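Local coordinates for putative GntR-family transcriptional regulator (PDB 3CNV), which probably binds a small-molecule effector in its UTRA domain and thereby adjusts DNA binding to control transcription, at residues Q130-S135 against V145-Y150; Y3-L8 against V101-K106; P124-L129 against L151-H156; T61-L66 against A117-V122. All coordinates share one frame; numbering follows the deposited sequence.

Interaction 1 of 4, residues Q130-S135 against V145-Y150; sequences QVDRIS and VRRGLY
Arg133 and Arg146 face each other as a hydrogen-bonded antiparallel pair, and their side chains run alongside one another on the face that also carries Val131. Arg133 can be followed outward: CB lies 3.5 Å from Arg146 O, the chain stays extended through CD, then bends at chi3 (-57°). NE at the bend is salt-bridged to Glu105 on the next strand. At the tip NH1 stands 3.7 Å from Arg146 NH1, over one face of that guanidinium, while also bonding Tyr89 OH; NH2 ends 3.9 Å from Tyr150 OH. Arg146 NH1 also bonds a citrate, probably from the crystallisation liquor, which may mark a pocket, and Glu144 holds Arg146 NH2. The strands form the beta hairpin 127-137/141-150 inside the six-stranded antiparallel sheet of the UTRA domain. Val131 and Gly148 make the next hydrogen-bonded pair, Gly148 N reaching Val131 O at 2.8 Å. With no side chain at Gly148, the Tyr150 ring folds back along the strand, and Val131 CG2 sits over its face, 4.1 Å from the ring centroid. On the sheet face that carries Gln130 and Leu149, Asp132 OD1 approaches Arg147 CG to 3.0 Å; the charged ends bond Arg108 and Asp65 respectively.

Interaction 2 of 4, residues Y3-L8 against V101-K106; sequences YRFLRL and VRADEK
Phe5 and Ala103 mark the closest backbone approach, 7.7 Å between their CA atoms, where an irregular N-terminal segment passes segment 101-106 without any direct hydrogen bond between the two. Ala103 CB drops onto the middle of the Phe5 ring in a CH-pi contact, 3.6 Å from the centroid and 14° off the ring normal. The ring is held like the filling of a sandwich: Arg4 CG lies over the centre of its opposite face, 3.6 Å above the plane. Beyond that methylene Arg4 bends at chi2 (70°), which brings its guanidinium back beside the phenyl ring, with Phe5 CE1 over one guanidinium face. Its NH2 then comes edge-on to Val101 O at 3.5 Å, but the hydrogen bond from this nitrogen goes to Met100 O. Arg4 NH1 forms a salt bridge with the terminal carboxylate of Asn162 of the second subunit.

A water links the Phe5 carbonyl to the Glu105 carboxylate, donating to Phe5 O at 2.9 Å and to Glu105 OE2 at 2.6 Å. Glu105 is further fixed by Arg133 and Tyr157. Arg102 points away from the N-terminal segment and grips Asp104 side-on through NE and NH2, while its NH1 forms a salt bridge with Asp140.

Val101 and Arg102 both face Tyr136 in a classic beta bulge, and 103-105 continue the sheet into the second subunit. Backbone nitrogens of Arg4 and Phe5 bond a citrate, probably from the crystallisation liquor, which may mark the effector pocket expected of a UTRA domain.

Interaction 3 of 4, residues P124-L129 against L151-H156; sequences PGRPLL and LTDHYH
Leu151 CD1 is where this contact is packed most closely, wedged between the side chains of Arg126 and Leu128. It lies over one face of the Arg126 guanidinium, 3.6 Å from NH1, with the two side chains crossing at about a right angle, and it meets Leu128 CD2 at 3.9 Å. The CB of Leu151 points away from strand 127-129; its CG, anti to the backbone N (chi1 175°), carries CD1 back to the neighbouring segment. A second apolar touch joins Leu129 CB to Thr152 CG2 at 3.9 Å. Leu128 also packs on Ile116 and Leu120, which places this side of the contact in the apolar interior.

Toward Asp153 the fit is looser. Arg126 NH1 approaches Asp153 CB at 3.9 Å, and OD1 of the same aspartate remains 4.1 Å away, beyond a salt bridge. The guanidinium and carboxylate planes stand 77° apart, so the pair does not form a flat, two-pronged grip. Both residues are partly exposed, and any mutual attraction is probably modest. Nearer Thr152, a water joins the backbones: it donates to Pro127 O and accepts from Thr152 N at 3.0 Å. Thr152 OG1 is bonded to Ala109 N of the second subunit, and Leu129 packs against its counterpart there.

Here the hairpin 127-137/141-150 gives up its regular pairing: Leu129 still bonds Tyr150 through the backbone, but beyond that pair the two chains separate, Leu151 keeping its backbone bond to Thr61 before the chain runs on to strand 155-161, with a water bridging the splayed ends beside the subunit interface.

Interaction 4 of 4, residues T61-L66 against A117-V122; sequences TVIDDL and APLLGV
Ile63 and Leu120 slide past each other in opposite directions, whereas Leu119 meets the same isoleucine at about a right angle. The two leucines thus take different parts of one side chain. Ile63 CG1 rests against Leu120, 3.8 Å from CD2, and the outermost methyl, CD1, presses on Leu119 CB at 3.5 Å. Ile63 has CG1 anti to its carbonyl carbon (chi1 -54°), and the further bend at chi2 (-74°) turns CD1 toward the base of Leu119 rather than straight on along the chain.

Leu120 reaches farther across the strand. Its CD2 methyl lies against the Thr61-Val62 peptide, 3.6 Å from Thr61 C and 3.7 Å from Val62 N. That peptide belongs to a classic beta bulge, in which Thr61 and Val62 both face Leu54 of the adjoining strand. Thr61 and Val62 direct their CB atoms away from the helix, leaving backbone for the leucine methyl to lie on. No hydrogen bond spans the two segments; the contact is van der Waals, methyls against side chains and a peptide group.

The short, weakly bonded helix lies behind these leucines. Ala117 O accepts from both Leu120 N and Val122 N, each at 3.0 Å, the donors arriving from opposite faces of the carbonyl plane; Gly121, with positive phi, takes the chain out of the helix.

Helix 117-120 therefore sits against the start of strand 59-69, beside strand 46-56, where Arg51 touches Leu119 and Gln53 bonds its carbonyl oxygen. Ile116 packs on Ile63 from the loop before the helix, and strand 141-150 pairs with strand 59-69 along its other edge.

All four contacts reach the same six-stranded antiparallel sheet. Interaction 1 is its inner hairpin, with strand 102-111 of interaction 2 on one side and strand 59-69 of interaction 4 on the other; their centres lie about 9 and 12 Å from its own. Interaction 3 sits at the hairpin's open end, about 10 Å from interaction 4, and interaction 1 is nested inside the loop it closes. The segments of interactions 2 and 4 alternate along the chain; interaction 2 brings its N-terminal end onto strand 102-111. Arg133 with Glu105 and Arg147 with Asp65 stitch neighbouring contacts together, while interactions 2 and 3 both touch the second subunit, linking the sheet to the assembly.

Interaction 1 of 4, residues Q130-S135 against V145-Y150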
# COMPACT_ATOMS: atom_id res chain seq x y z
N GLN C 130 -3.41 18.08 -5.43
CA GLN C 130 -3.39 17.54 -6.79
C GLN C 130 -2.88 16.10 -6.73
O GLN C 130 -1.82 15.80 -6.16
CB GLN C 130 -2.59 18.42 -7.74
CG GLN C 130 -2.39 17.84 -9.16
CD GLN C 130 -1.72 18.83 -10.12
OE1 GLN C 130 -2.26 19.89 -10.39
NE2 GLN C 130 -0.54 18.52 -10.56
N VAL C 131 -3.69 15.22 -7.27
CA VAL C 131 -3.40 13.78 -7.36
C VAL C 131 -3.31 13.43 -8.87
O VAL C 131 -4.30 13.36 -9.60
CB VAL C 131 -4.48 12.89 -6.66
CG1 VAL C 131 -4.07 11.37 -6.74
CG2 VAL C 131 -4.73 13.32 -5.14
N ASP C 132 -2.09 13.22 -9.34
CA ASP C 132 -1.88 12.76 -10.71
C ASP C 132 -1.71 11.23 -10.75
O ASP C 132 -0.75 10.70 -10.21
CB ASP C 132 -0.63 13.46 -11.31
CG ASP C 132 -0.87 14.93 -11.64
OD1 ASP C 132 -1.94 15.26 -12.19
OD2 ASP C 132 -0.01 15.79 -11.30
N ARG C 133 -2.61 10.54 -11.43
CA ARG C 133 -2.68 9.06 -11.42
C ARG C 133 -2.49 8.47 -12.82
O ARG C 133 -3.04 8.97 -13.82
CB ARG C 133 -4.05 8.65 -10.89
CG ARG C 133 -4.24 7.15 -10.72
CD ARG C 133 -5.62 6.74 -10.33
NE ARG C 133 -6.02 7.40 -9.10
CZ ARG C 133 -7.24 7.72 -8.70
NH1 ARG C 133 -8.29 7.47 -9.43
NH2 ARG C 133 -7.38 8.31 -7.53
N ILE C 134 -1.72 7.41 -12.90
CA ILE C 134 -1.82 6.51 -14.04
C ILE C 134 -2.27 5.16 -13.53
O ILE C 134 -1.68 4.65 -12.61
CB ILE C 134 -0.46 6.37 -14.77
CG1 ILE C 134 0.13 7.74 -15.09
CG2 ILE C 134 -0.60 5.46 -15.98
CD1 ILE C 134 1.68 7.67 -15.57
N SER C 135 -3.31 4.59 -14.14
CA SER C 135 -3.91 3.32 -13.74
C SER C 135 -3.59 2.28 -14.77
O SER C 135 -3.55 2.53 -16.00
CB SER C 135 -5.45 3.41 -13.64
OG SER C 135 -5.76 4.44 -12.82
N VAL C 145 -5.16 7.94 -17.48
CA VAL C 145 -4.50 9.06 -16.83
C VAL C 145 -5.56 9.90 -16.21
O VAL C 145 -6.52 10.27 -16.84
CB VAL C 145 -3.65 9.94 -17.78
CG1 VAL C 145 -3.09 11.21 -17.00
CG2 VAL C 145 -2.47 9.17 -18.38
N ARG C 146 -5.42 10.16 -14.92
CA ARG C 146 -6.38 11.03 -14.27
C ARG C 146 -5.65 12.04 -13.37
O ARG C 146 -4.76 11.65 -12.58
CB ARG C 146 -7.36 10.16 -13.42
CG ARG C 146 -8.45 10.96 -12.70
CD ARG C 146 -9.39 10.10 -11.84
NE ARG C 146 -10.07 9.04 -12.57
CZ ARG C 146 -11.09 8.32 -12.14
NH1 ARG C 146 -11.53 8.45 -10.89
NH2 ARG C 146 -11.63 7.41 -12.95
N ARG C 147 -5.99 13.33 -13.54
CA ARG C 147 -5.57 14.35 -12.67
C ARG C 147 -6.72 14.90 -11.88
O ARG C 147 -7.72 15.43 -12.43
CB ARG C 147 -4.94 15.52 -13.40
CG ARG C 147 -4.59 16.60 -12.36
CD ARG C 147 -4.03 17.89 -12.99
NE ARG C 147 -4.53 18.14 -14.33
CZ ARG C 147 -5.67 18.79 -14.63
NH1 ARG C 147 -6.46 19.25 -13.69
NH2 ARG C 147 -5.99 18.97 -15.91
N GLY C 148 -6.60 14.72 -10.56
CA GLY C 148 -7.60 15.17 -9.66
C GLY C 148 -7.15 16.40 -8.88
O GLY C 148 -6.01 16.54 -8.48
N LEU C 149 -8.09 17.27 -8.64
CA LEU C 149 -7.85 18.41 -7.79
C LEU C 149 -8.91 18.37 -6.73
O LEU C 149 -10.10 18.46 -7.04
CB LEU C 149 -7.86 19.74 -8.59
CG LEU C 149 -6.69 20.06 -9.52
CD1 LEU C 149 -7.22 21.11 -10.53
CD2 LEU C 149 -5.41 20.59 -8.75
N TYR C 150 -8.44 18.28 -5.49
CA TYR C 150 -9.25 18.03 -4.33
C TYR C 150 -9.20 19.21 -3.41
O TYR C 150 -8.14 19.74 -3.06
CB TYR C 150 -8.72 16.82 -3.53
CG TYR C 150 -8.74 15.47 -4.22
CD1 TYR C 150 -8.24 15.28 -5.50
CD2 TYR C 150 -9.18 14.37 -3.54
CE1 TYR C 150 -8.21 14.00 -6.09
CE2 TYR C 150 -9.16 13.06 -4.13
CZ TYR C 150 -8.69 12.90 -5.42
OH TYR C 150 -8.67 11.65 -5.95

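Interaction 2 of 4, residues Y3-L8 against V101-K106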
# COMPACT_ATOMS: atom_id res chain seq x y z
N TYR C 3 -15.82 2.30 -4.40
CA TYR C 3 -14.58 2.94 -4.88
C TYR C 3 -13.49 1.95 -5.21
O TYR C 3 -13.41 0.86 -4.59
CB TYR C 3 -13.99 3.92 -3.86
CG TYR C 3 -14.91 5.01 -3.33
CD1 TYR C 3 -15.68 5.73 -4.16
CD2 TYR C 3 -14.90 5.35 -2.02
CE1 TYR C 3 -16.53 6.73 -3.74
CE2 TYR C 3 -15.75 6.40 -1.53
CZ TYR C 3 -16.56 7.08 -2.43
OH TYR C 3 -17.41 8.12 -2.08
N ARG C 4 -12.71 2.32 -6.21
CA ARG C 4 -11.57 1.59 -6.65
C ARG C 4 -10.32 2.23 -6.05
O ARG C 4 -9.45 1.52 -5.40
CB ARG C 4 -11.50 1.53 -8.20
CG ARG C 4 -10.27 0.86 -8.72
CD ARG C 4 -10.35 -0.56 -8.43
NE ARG C 4 -9.14 -1.34 -8.72
CZ ARG C 4 -8.13 -1.49 -7.87
NH1 ARG C 4 -8.16 -0.98 -6.64
NH2 ARG C 4 -7.10 -2.21 -8.23
N PHE C 5 -10.17 3.53 -6.26
CA PHE C 5 -8.91 4.17 -5.85
C PHE C 5 -9.04 5.38 -4.99
O PHE C 5 -8.08 5.82 -4.38
CB PHE C 5 -8.06 4.59 -7.04
CG PHE C 5 -7.50 3.45 -7.81
CD1 PHE C 5 -6.73 2.49 -7.20
CD2 PHE C 5 -7.66 3.39 -9.19
CE1 PHE C 5 -6.18 1.50 -7.89
CE2 PHE C 5 -7.03 2.34 -9.93
CZ PHE C 5 -6.35 1.39 -9.28
N LEU C 6 -10.25 5.90 -4.93
CA LEU C 6 -10.51 7.17 -4.23
C LEU C 6 -10.17 7.06 -2.77
O LEU C 6 -10.73 6.20 -2.11
CB LEU C 6 -12.01 7.56 -4.43
CG LEU C 6 -12.39 8.95 -3.86
CD1 LEU C 6 -11.69 10.02 -4.66
CD2 LEU C 6 -13.88 9.18 -3.88
N ARG C 7 -9.34 7.98 -2.24
CA ARG C 7 -8.86 7.90 -0.85
C ARG C 7 -9.41 9.04 0.01
O ARG C 7 -9.06 9.24 1.15
CB ARG C 7 -7.31 7.93 -0.82
CG ARG C 7 -6.65 6.74 -1.36
CD ARG C 7 -7.12 5.48 -0.63
NE ARG C 7 -6.33 4.46 -1.19
CZ ARG C 7 -5.00 4.38 -1.02
NH1 ARG C 7 -4.34 5.30 -0.29
NH2 ARG C 7 -4.34 3.41 -1.64
N LEU C 8 -10.39 9.74 -0.55
CA LEU C 8 -11.09 10.78 0.20
C LEU C 8 -11.86 10.22 1.40
O LEU C 8 -12.56 9.21 1.33
CB LEU C 8 -12.00 11.60 -0.69
CG LEU C 8 -11.42 12.93 -1.21
CD1 LEU C 8 -12.59 13.80 -1.46
CD2 LEU C 8 -10.50 13.69 -0.23
N VAL C 101 -5.66 -3.00 -11.86
CA VAL C 101 -4.98 -3.76 -10.84
C VAL C 101 -4.06 -2.90 -9.98
O VAL C 101 -3.80 -3.23 -8.82
CB VAL C 101 -4.17 -4.95 -11.49
CG1 VAL C 101 -5.08 -5.74 -12.36
CG2 VAL C 101 -3.04 -4.43 -12.31
N ARG C 102 -3.60 -1.79 -10.53
CA ARG C 102 -2.70 -0.88 -9.84
C ARG C 102 -2.90 0.52 -10.30
O ARG C 102 -3.22 0.76 -11.46
CB ARG C 102 -1.18 -1.24 -10.18
CG ARG C 102 -0.17 -0.53 -9.26
CD ARG C 102 1.31 -0.86 -9.64
NE ARG C 102 1.95 0.04 -10.61
CZ ARG C 102 2.27 -0.35 -11.83
NH1 ARG C 102 2.01 -1.59 -12.20
NH2 ARG C 102 2.89 0.45 -12.68
N ALA C 103 -2.52 1.44 -9.44
CA ALA C 103 -2.41 2.87 -9.80
C ALA C 103 -1.14 3.49 -9.24
O ALA C 103 -0.75 3.22 -8.10
CB ALA C 103 -3.60 3.69 -9.37
N ASP C 104 -0.44 4.30 -10.04
CA ASP C 104 0.76 4.97 -9.55
C ASP C 104 0.35 6.47 -9.51
O ASP C 104 -0.20 6.99 -10.46
CB ASP C 104 1.95 4.80 -10.46
CG ASP C 104 2.50 3.37 -10.50
OD1 ASP C 104 2.30 2.56 -9.51
OD2 ASP C 104 3.18 3.05 -11.54
N GLU C 105 0.53 7.10 -8.36
CA GLU C 105 0.15 8.49 -8.12
C GLU C 105 1.31 9.39 -7.71
O GLU C 105 2.27 8.98 -7.07
CB GLU C 105 -0.98 8.59 -7.10
CG GLU C 105 -2.26 8.01 -7.51
CD GLU C 105 -3.37 8.07 -6.43
OE1 GLU C 105 -3.11 8.37 -5.24
OE2 GLU C 105 -4.50 7.75 -6.79
N LYS C 106 1.19 10.65 -8.10
CA LYS C 106 2.07 11.75 -7.72
C LYS C 106 1.18 12.85 -7.10
O LYS C 106 0.24 13.37 -7.76
CB LYS C 106 2.83 12.28 -8.94
CG LYS C 106 3.70 11.30 -9.64
CD LYS C 106 4.46 11.94 -10.80
CE LYS C 106 5.50 10.97 -11.37
NZ LYS C 106 6.57 11.69 -12.18
O HOH W 1 -6.16 7.88 -4.85

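Interaction 3 of 4, residues P124-L129 against L151-H156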
# COMPACT_ATOMS: atom_id res chain seq x y z
N PRO C 124 -9.60 31.91 -6.38
CA PRO C 124 -8.32 31.47 -6.94
C PRO C 124 -7.17 31.65 -5.95
O PRO C 124 -7.12 32.60 -5.15
CB PRO C 124 -8.15 32.38 -8.17
CG PRO C 124 -9.51 32.89 -8.48
CD PRO C 124 -10.21 33.00 -7.16
N GLY C 125 -6.24 30.72 -5.99
CA GLY C 125 -5.13 30.74 -5.04
C GLY C 125 -5.31 29.79 -3.88
O GLY C 125 -4.35 29.43 -3.21
N ARG C 126 -6.55 29.34 -3.68
CA ARG C 126 -6.89 28.38 -2.59
C ARG C 126 -6.05 27.10 -2.70
O ARG C 126 -5.91 26.54 -3.82
CB ARG C 126 -8.36 28.01 -2.65
CG ARG C 126 -8.84 26.91 -1.80
CD ARG C 126 -8.79 27.23 -0.33
NE ARG C 126 -10.09 27.66 0.08
CZ ARG C 126 -10.87 27.01 0.91
NH1 ARG C 126 -10.47 25.93 1.54
NH2 ARG C 126 -12.04 27.51 1.16
N PRO C 127 -5.44 26.66 -1.59
CA PRO C 127 -4.65 25.42 -1.78
C PRO C 127 -5.54 24.18 -2.01
O PRO C 127 -6.60 24.00 -1.33
CB PRO C 127 -3.92 25.28 -0.46
CG PRO C 127 -3.84 26.60 0.09
CD PRO C 127 -5.12 27.33 -0.31
N LEU C 128 -5.13 23.41 -3.01
CA LEU C 128 -5.80 22.16 -3.42
C LEU C 128 -4.74 21.06 -3.45
O LEU C 128 -3.52 21.33 -3.65
CB LEU C 128 -6.43 22.27 -4.83
CG LEU C 128 -7.38 23.42 -5.09
CD1 LEU C 128 -7.83 23.44 -6.62
CD2 LEU C 128 -8.61 23.33 -4.15
N LEU C 129 -5.21 19.86 -3.20
CA LEU C 129 -4.40 18.62 -3.30
C LEU C 129 -4.54 18.10 -4.74
O LEU C 129 -5.63 17.86 -5.24
CB LEU C 129 -4.83 17.57 -2.33
CG LEU C 129 -4.10 16.21 -2.38
CD1 LEU C 129 -2.62 16.36 -1.98
CD2 LEU C 129 -4.78 15.15 -1.59
N LEU C 151 -10.38 19.60 -2.99
CA LEU C 151 -10.53 20.62 -1.94
C LEU C 151 -10.60 19.83 -0.61
O LEU C 151 -11.53 19.09 -0.37
CB LEU C 151 -11.79 21.43 -2.13
CG LEU C 151 -12.10 22.43 -1.04
CD1 LEU C 151 -10.99 23.54 -1.11
CD2 LEU C 151 -13.52 22.96 -1.23
N THR C 152 -9.56 19.95 0.19
CA THR C 152 -9.37 19.14 1.39
C THR C 152 -9.73 19.89 2.66
O THR C 152 -9.09 19.73 3.68
CB THR C 152 -7.92 18.58 1.47
OG1 THR C 152 -6.99 19.65 1.45
CG2 THR C 152 -7.65 17.74 0.33
N ASP C 153 -10.78 20.68 2.61
CA ASP C 153 -11.18 21.39 3.80
C ASP C 153 -12.06 20.57 4.78
O ASP C 153 -12.10 20.84 5.97
CB ASP C 153 -11.72 22.83 3.47
CG ASP C 153 -13.06 22.85 2.73
OD1 ASP C 153 -13.78 23.91 2.77
OD2 ASP C 153 -13.38 21.83 2.06
N HIS C 154 -12.77 19.57 4.28
CA HIS C 154 -13.66 18.77 5.12
C HIS C 154 -13.35 17.30 4.95
O HIS C 154 -13.96 16.44 5.56
CB HIS C 154 -15.08 18.93 4.64
CG HIS C 154 -15.63 20.31 4.86
ND1 HIS C 154 -15.82 20.85 6.11
CD2 HIS C 154 -16.08 21.23 3.98
CE1 HIS C 154 -16.35 22.05 5.99
NE2 HIS C 154 -16.51 22.31 4.70
N TYR C 155 -12.37 17.06 4.09
CA TYR C 155 -11.98 15.73 3.69
C TYR C 155 -10.43 15.71 3.56
O TYR C 155 -9.74 16.75 3.44
CB TYR C 155 -12.65 15.34 2.38
CG TYR C 155 -14.13 14.96 2.45
CD1 TYR C 155 -14.51 13.67 2.51
CD2 TYR C 155 -15.14 15.94 2.50
CE1 TYR C 155 -15.85 13.32 2.62
CE2 TYR C 155 -16.48 15.60 2.63
CZ TYR C 155 -16.81 14.27 2.66
OH TYR C 155 -18.12 13.85 2.78
N HIS C 156 -9.88 14.53 3.76
CA HIS C 156 -8.44 14.28 3.62
C HIS C 156 -8.27 13.08 2.71
O HIS C 156 -9.22 12.32 2.48
CB HIS C 156 -7.75 14.08 5.02
CG HIS C 156 -8.32 12.96 5.85
ND1 HIS C 156 -9.36 13.18 6.72
CD2 HIS C 156 -8.04 11.63 5.91
CE1 HIS C 156 -9.70 12.03 7.29
NE2 HIS C 156 -8.94 11.07 6.80
O HOH W 2 -7.58 22.16 0.13

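Interaction 4 of 4, residues T61-L66 against A117-V122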
# COMPACT_ATOMS: atom_id res chain seq x y z
N THR C 61 -16.04 18.85 -4.29
CA THR C 61 -14.86 18.42 -3.57
C THR C 61 -13.69 18.04 -4.48
O THR C 61 -12.53 18.32 -4.14
CB THR C 61 -15.31 17.24 -2.63
OG1 THR C 61 -16.22 17.79 -1.66
CG2 THR C 61 -14.16 16.58 -1.88
N VAL C 62 -14.02 17.49 -5.65
CA VAL C 62 -13.01 17.06 -6.64
C VAL C 62 -13.37 17.50 -8.05
O VAL C 62 -14.52 17.38 -8.48
CB VAL C 62 -12.81 15.47 -6.59
CG1 VAL C 62 -11.66 15.01 -7.44
CG2 VAL C 62 -12.59 14.99 -5.14
N ILE C 63 -12.36 17.96 -8.78
CA ILE C 63 -12.44 18.08 -10.22
C ILE C 63 -11.39 17.14 -10.81
O ILE C 63 -10.18 17.22 -10.52
CB ILE C 63 -12.26 19.54 -10.78
CG1 ILE C 63 -13.22 20.51 -10.15
CG2 ILE C 63 -12.34 19.56 -12.36
CD1 ILE C 63 -14.69 20.41 -10.61
N ASP C 64 -11.91 16.15 -11.53
CA ASP C 64 -11.08 15.12 -12.19
C ASP C 64 -11.07 15.37 -13.70
O ASP C 64 -12.11 15.59 -14.32
CB ASP C 64 -11.64 13.73 -12.02
CG ASP C 64 -11.36 13.09 -10.68
OD1 ASP C 64 -10.25 13.33 -10.12
OD2 ASP C 64 -12.27 12.27 -10.22
N ASP C 65 -9.88 15.33 -14.28
CA ASP C 65 -9.69 15.27 -15.74
C ASP C 65 -9.12 13.88 -16.00
O ASP C 65 -8.13 13.51 -15.39
CB ASP C 65 -8.71 16.32 -16.30
CG ASP C 65 -9.31 17.71 -16.38
OD1 ASP C 65 -10.50 17.81 -16.68
OD2 ASP C 65 -8.58 18.70 -16.18
N LEU C 66 -9.67 13.19 -16.98
CA LEU C 66 -9.28 11.80 -17.33
C LEU C 66 -8.96 11.77 -18.81
O LEU C 66 -9.57 12.44 -19.61
CB LEU C 66 -10.48 10.82 -17.12
CG LEU C 66 -11.12 10.39 -15.84
CD1 LEU C 66 -11.96 11.51 -15.17
CD2 LEU C 66 -11.91 9.16 -16.23
N ALA C 117 -11.08 27.19 -9.67
CA ALA C 117 -11.59 27.75 -8.43
C ALA C 117 -13.15 27.77 -8.39
O ALA C 117 -13.74 27.21 -7.46
CB ALA C 117 -10.99 29.10 -8.16
N PRO C 118 -13.83 28.35 -9.41
CA PRO C 118 -15.29 28.42 -9.32
C PRO C 118 -15.98 27.05 -9.41
O PRO C 118 -17.10 26.88 -8.98
CB PRO C 118 -15.69 29.31 -10.51
CG PRO C 118 -14.54 29.25 -11.46
CD PRO C 118 -13.30 28.91 -10.68
N LEU C 119 -15.29 26.05 -9.94
CA LEU C 119 -15.89 24.73 -10.01
C LEU C 119 -15.87 24.02 -8.63
O LEU C 119 -16.57 23.01 -8.42
CB LEU C 119 -15.19 23.89 -11.08
CG LEU C 119 -15.19 24.48 -12.48
CD1 LEU C 119 -14.34 23.59 -13.41
CD2 LEU C 119 -16.66 24.63 -12.99
N LEU C 120 -15.04 24.52 -7.72
CA LEU C 120 -14.93 23.98 -6.35
C LEU C 120 -15.48 24.91 -5.30
O LEU C 120 -15.52 24.61 -4.10
CB LEU C 120 -13.47 23.60 -6.03
CG LEU C 120 -12.97 22.34 -6.78
CD1 LEU C 120 -11.49 22.08 -6.47
CD2 LEU C 120 -13.81 21.05 -6.44
N GLY C 121 -15.96 26.03 -5.78
CA GLY C 121 -16.61 27.05 -4.94
C GLY C 121 -15.64 27.85 -4.12
O GLY C 121 -15.97 28.32 -3.06
N VAL C 122 -14.42 27.98 -4.62
CA VAL C 122 -13.37 28.68 -3.88
C VAL C 122 -12.74 29.83 -4.65
O VAL C 122 -12.95 30.00 -5.81
CB VAL C 122 -12.22 27.70 -3.47
CG1 VAL C 122 -12.78 26.55 -2.64
CG2 VAL C 122 -11.47 27.12 -4.70